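Local coordinates for type 6 secretion amidase effector 2 (Salmonella typhi, PDB 6WIN), which probably cleaves amide bonds in the peptidoglycan of rival bacteria, acting as an antibacterial toxin of the type VI secretion system, at residues A[49-54]-A[78-83]; A[83-88]-A[124-129]. All coordinates share one frame; numbering follows the deposited sequence.

Contacts 1 and 2 sit on neighbouring strands of one antiparallel sheet, with centres about 9 Å apart. Strand 74-81, which supplies contact 1, turns back at Gly83, the residue common to both, into strand 84-89, which supplies contact 2. The pairing includes probable hydrogen bonds between Leu78 N and Trp86 O (2.8 Å) and between Trp86 N and Gly79 O (2.9 Å). Side chains join in where Gln80 CB packs on Ile85 CG2 at 3.7 Å. Contact 1 is a surface contact with the loop before strand 56-59, whereas contact 2 is buried, facing the loop that leads into strand 129-133.

Contact 1 of 2, residues A[49-54]-A[78-83]; sequences KNIEVG and LGQDTG
Val53 leans its methyl groups on Leu78 at a classic beta bulge of strand 74-81. Traced outward, Val53 CB already lies 4.0 Å from Leu78 O. From there the branches divide: CG1, anti to the backbone N (chi1 178°), touches the same oxygen and also meets Leu78 CD2 at 4.4 Å, while CG2, anti to the carbonyl carbon, makes the nearest approach, 3.3 Å to Leu78 O. This end of the contact is a valine branch against a backbone carbonyl, with one methyl-methyl touch added. In all 179 Å² is buried, in keeping with a loop that runs alongside strand 74-81 before entering strand 56-59. Gly54, next along, continues the association through backbone bonding to Phe77 on the same strand.

A second touch lies two residues on, toward the C-terminal end of strand 74-81, where the side chains of Ile51 and Gln80 meet at a slant. The Gln80 chain runs extended beyond CG (chi2 -179°), and its amide is gripped by loop backbone: OE1 accepts from Gly47 N, and NE2 gives a weak hydrogen bond to Val45 O. Beside that held amide, Ile51 CG2 rests 3.8 Å from Gln80 NE2.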
# COMPACT_ATOMS: atom_id res chain seq x y z
N LYS A 49 15.92 2.17 -2.25
CA LYS A 49 16.84 1.05 -2.17
C LYS A 49 16.94 0.38 -0.82
O LYS A 49 17.71 -0.56 -0.66
N ASN A 50 16.17 0.84 0.17
CA ASN A 50 16.27 0.36 1.54
C ASN A 50 15.03 -0.36 2.05
O ASN A 50 15.08 -0.93 3.14
CB ASN A 50 16.58 1.53 2.48
CG ASN A 50 17.94 2.13 2.20
OD1 ASN A 50 18.96 1.46 2.36
ND2 ASN A 50 17.96 3.39 1.76
N ILE A 51 13.93 -0.35 1.30
CA ILE A 51 12.68 -0.89 1.80
C ILE A 51 12.74 -2.41 1.83
O ILE A 51 13.18 -3.05 0.87
CB ILE A 51 11.51 -0.35 0.95
CG1 ILE A 51 10.18 -0.93 1.42
CG2 ILE A 51 11.78 -0.59 -0.54
CD1 ILE A 51 8.99 -0.25 0.79
N GLU A 52 12.31 -2.99 2.95
CA GLU A 52 12.39 -4.42 3.21
C GLU A 52 11.13 -5.14 2.74
O GLU A 52 10.03 -4.60 2.81
CB GLU A 52 12.57 -4.68 4.71
CG GLU A 52 13.35 -3.59 5.41
CD GLU A 52 13.24 -3.65 6.91
OE1 GLU A 52 13.14 -4.78 7.45
OE2 GLU A 52 13.26 -2.55 7.54
N VAL A 53 11.31 -6.38 2.29
CA VAL A 53 10.17 -7.23 1.97
C VAL A 53 9.24 -7.30 3.18
O VAL A 53 9.68 -7.52 4.30
CB VAL A 53 10.64 -8.64 1.55
CG1 VAL A 53 9.44 -9.54 1.27
CG2 VAL A 53 11.60 -8.55 0.35
N GLY A 54 7.94 -7.10 2.94
CA GLY A 54 6.94 -7.10 3.99
C GLY A 54 6.61 -5.74 4.58
O GLY A 54 5.70 -5.66 5.42
N LEU A 78 6.64 -6.34 -1.69
CA LEU A 78 7.40 -7.57 -1.93
C LEU A 78 8.73 -7.35 -2.63
O LEU A 78 9.71 -8.01 -2.30
CB LEU A 78 6.58 -8.58 -2.75
CG LEU A 78 5.29 -9.15 -2.15
CD1 LEU A 78 4.64 -10.13 -3.13
CD2 LEU A 78 5.52 -9.80 -0.79
N GLY A 79 8.80 -6.45 -3.61
CA GLY A 79 10.02 -6.22 -4.36
C GLY A 79 9.77 -5.19 -5.44
O GLY A 79 8.65 -4.70 -5.61
N GLN A 80 10.83 -4.86 -6.18
CA GLN A 80 10.68 -3.87 -7.24
C GLN A 80 11.76 -4.04 -8.30
O GLN A 80 12.81 -4.65 -8.07
CB GLN A 80 10.71 -2.43 -6.69
CG GLN A 80 12.06 -1.96 -6.17
CD GLN A 80 12.00 -0.54 -5.61
OE1 GLN A 80 11.71 0.41 -6.34
NE2 GLN A 80 12.26 -0.40 -4.31
N ASP A 81 11.47 -3.49 -9.48
CA ASP A 81 12.40 -3.47 -10.60
C ASP A 81 12.24 -2.12 -11.32
O ASP A 81 11.54 -1.23 -10.83
CB ASP A 81 12.15 -4.67 -11.53
CG ASP A 81 10.71 -4.79 -11.95
OD1 ASP A 81 10.21 -3.89 -12.66
OD2 ASP A 81 10.06 -5.78 -11.58
N THR A 82 12.86 -1.99 -12.50
CA THR A 82 12.83 -0.71 -13.20
C THR A 82 11.44 -0.37 -13.73
O THR A 82 11.18 0.79 -14.06
CB THR A 82 13.84 -0.70 -14.36
OG1 THR A 82 13.50 -1.70 -15.32
CG2 THR A 82 15.25 -0.98 -13.86
N GLY A 83 10.53 -1.34 -13.79
CA GLY A 83 9.20 -1.08 -14.32
C GLY A 83 8.06 -1.00 -13.32
O GLY A 83 6.94 -0.65 -13.70

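Contact 2 of 2, residues A[83-88]-A[124-129]; sequences GGIWVM and NNAEAY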
# COMPACT_ATOMS: atom_id res chain seq x y z
N GLY A 83 10.53 -1.34 -13.79
CA GLY A 83 9.20 -1.08 -14.32
C GLY A 83 8.06 -1.00 -13.32
O GLY A 83 6.94 -0.65 -13.70
N GLY A 84 8.29 -1.31 -12.05
CA GLY A 84 7.22 -1.24 -11.08
C GLY A 84 7.56 -1.99 -9.81
O GLY A 84 8.72 -2.34 -9.57
N ILE A 85 6.53 -2.22 -9.00
CA ILE A 85 6.67 -2.91 -7.72
C ILE A 85 5.74 -4.12 -7.67
O ILE A 85 4.65 -4.12 -8.25
CB ILE A 85 6.39 -1.98 -6.52
CG1 ILE A 85 4.97 -1.42 -6.61
CG2 ILE A 85 7.39 -0.85 -6.46
CD1 ILE A 85 4.54 -0.62 -5.37
N TRP A 86 6.18 -5.14 -6.96
CA TRP A 86 5.34 -6.29 -6.63
C TRP A 86 4.82 -6.12 -5.20
O TRP A 86 5.62 -5.86 -4.29
CB TRP A 86 6.13 -7.58 -6.75
CG TRP A 86 6.27 -8.08 -8.16
CD1 TRP A 86 7.35 -7.90 -8.99
CD2 TRP A 86 5.32 -8.84 -8.89
NE1 TRP A 86 7.11 -8.51 -10.19
CE2 TRP A 86 5.87 -9.10 -10.16
CE3 TRP A 86 4.05 -9.35 -8.59
CZ2 TRP A 86 5.19 -9.82 -11.14
CZ3 TRP A 86 3.37 -10.07 -9.57
CH2 TRP A 86 3.95 -10.30 -10.83
N VAL A 87 3.50 -6.22 -5.01
CA VAL A 87 2.89 -6.12 -3.69
C VAL A 87 2.06 -7.36 -3.41
O VAL A 87 1.71 -8.13 -4.31
CB VAL A 87 2.01 -4.85 -3.53
CG1 VAL A 87 2.78 -3.59 -3.94
CG2 VAL A 87 0.71 -5.00 -4.32
N MSE A 88 1.74 -7.56 -2.13
CA MSE A 88 0.77 -8.56 -1.67
C MSE A 88 -0.47 -7.85 -1.11
O MSE A 88 -0.35 -7.02 -0.19
CB MSE A 88 1.43 -9.46 -0.61
CG MSE A 88 0.59 -10.63 -0.11
SE MSE A 88 0.49 -12.04 -1.46
CE MSE A 88 2.39 -12.78 -1.37
N ASN A 124 -3.09 1.77 -9.09
CA ASN A 124 -2.27 1.05 -10.06
C ASN A 124 -1.06 1.87 -10.51
O ASN A 124 -0.51 1.64 -11.59
CB ASN A 124 -3.13 0.66 -11.27
CG ASN A 124 -4.30 -0.22 -10.88
OD1 ASN A 124 -4.15 -1.13 -10.08
ND2 ASN A 124 -5.47 0.07 -11.42
N ASN A 125 -0.63 2.82 -9.67
CA ASN A 125 0.46 3.75 -9.93
C ASN A 125 1.55 3.52 -8.90
O ASN A 125 1.39 3.90 -7.73
CB ASN A 125 -0.06 5.20 -9.87
CG ASN A 125 0.93 6.20 -10.41
OD1 ASN A 125 2.15 6.05 -10.27
ND2 ASN A 125 0.41 7.25 -11.04
N ALA A 126 2.67 2.93 -9.33
CA ALA A 126 3.75 2.62 -8.39
C ALA A 126 4.27 3.84 -7.65
O ALA A 126 4.81 3.70 -6.55
CB ALA A 126 4.92 1.95 -9.12
N GLU A 127 4.15 5.03 -8.24
CA GLU A 127 4.68 6.25 -7.62
C GLU A 127 3.77 6.79 -6.52
O GLU A 127 4.21 7.67 -5.76
CB GLU A 127 4.90 7.32 -8.70
CG GLU A 127 6.01 6.97 -9.70
CD GLU A 127 6.33 8.11 -10.65
OE1 GLU A 127 5.90 8.05 -11.81
OE2 GLU A 127 7.01 9.07 -10.22
N ALA A 128 2.54 6.29 -6.41
CA ALA A 128 1.63 6.74 -5.36
C ALA A 128 1.89 6.06 -4.02
O ALA A 128 1.26 6.43 -3.02
CB ALA A 128 0.18 6.49 -5.79
N TYR A 129 2.81 5.11 -3.95
CA TYR A 129 2.95 4.27 -2.77
C TYR A 129 4.09 4.75 -1.88
O TYR A 129 5.20 5.00 -2.36
CB TYR A 129 3.16 2.81 -3.16
CG TYR A 129 1.86 2.20 -3.59
CD1 TYR A 129 1.42 2.31 -4.92
CD2 TYR A 129 1.04 1.56 -2.68
CE1 TYR A 129 0.20 1.78 -5.32
CE2 TYR A 129 -0.17 1.02 -3.05
CZ TYR A 129 -0.59 1.13 -4.37
OH TYR A 129 -1.80 0.60 -4.72
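Ile85 spreads its longer branch over Ala126 and Tyr129, touching each with a different carbon. Its CG1 lies 4.2 Å from Ala126 CB. The terminal CD1 is carried onward by an extended second torsion (chi2 173°) and reaches Tyr129, where the distance to CG is 4.3 Å; Tyr129 CB and CD1 are almost equally near, so the methyl settles by the root of the ring, in an oblique approach. Ala126 CB has a second neighbour in Gly84, whose CA is 4.4 Å away. Gly84 adopts backbone angles at which a side chain would collide with the preceding carbonyl oxygen, and the alanine methyl comes up to its bare backbone.

All four touching residues are buried. Strands 84-89 and 129-133 have two others between them in the sheet order, yet Ile85 and Tyr129 touch, so they meet in the interior of a strongly curled antiparallel sheet, a core consistent with a papain-like amidase fold. Ile57 and Ile105, from strands 56-59 and 101-106, join the cluster, each packing against both Ile85 and Tyr129. The tyrosine's polar end is satisfied at the far side of the ring, where OH bonds to Ser123 O.

Ala126 is presented from the loop before strand 129-133 by a tight turn. Asn125 O accepts from Ala128 N at 3.0 Å, and the backbone angles of Ala126 and Glu127 suit a type I turn. An Asx turn is superposed on it: Asn125 OD1 accepts from Glu127 N at 3.0 Å, with an N-H...O angle of 146° and the donor tilted 23° from the carbonyl plane. The other end of the Asn125 amide is fixed too, because ND2 donates to Ile120 O and Gly111 O.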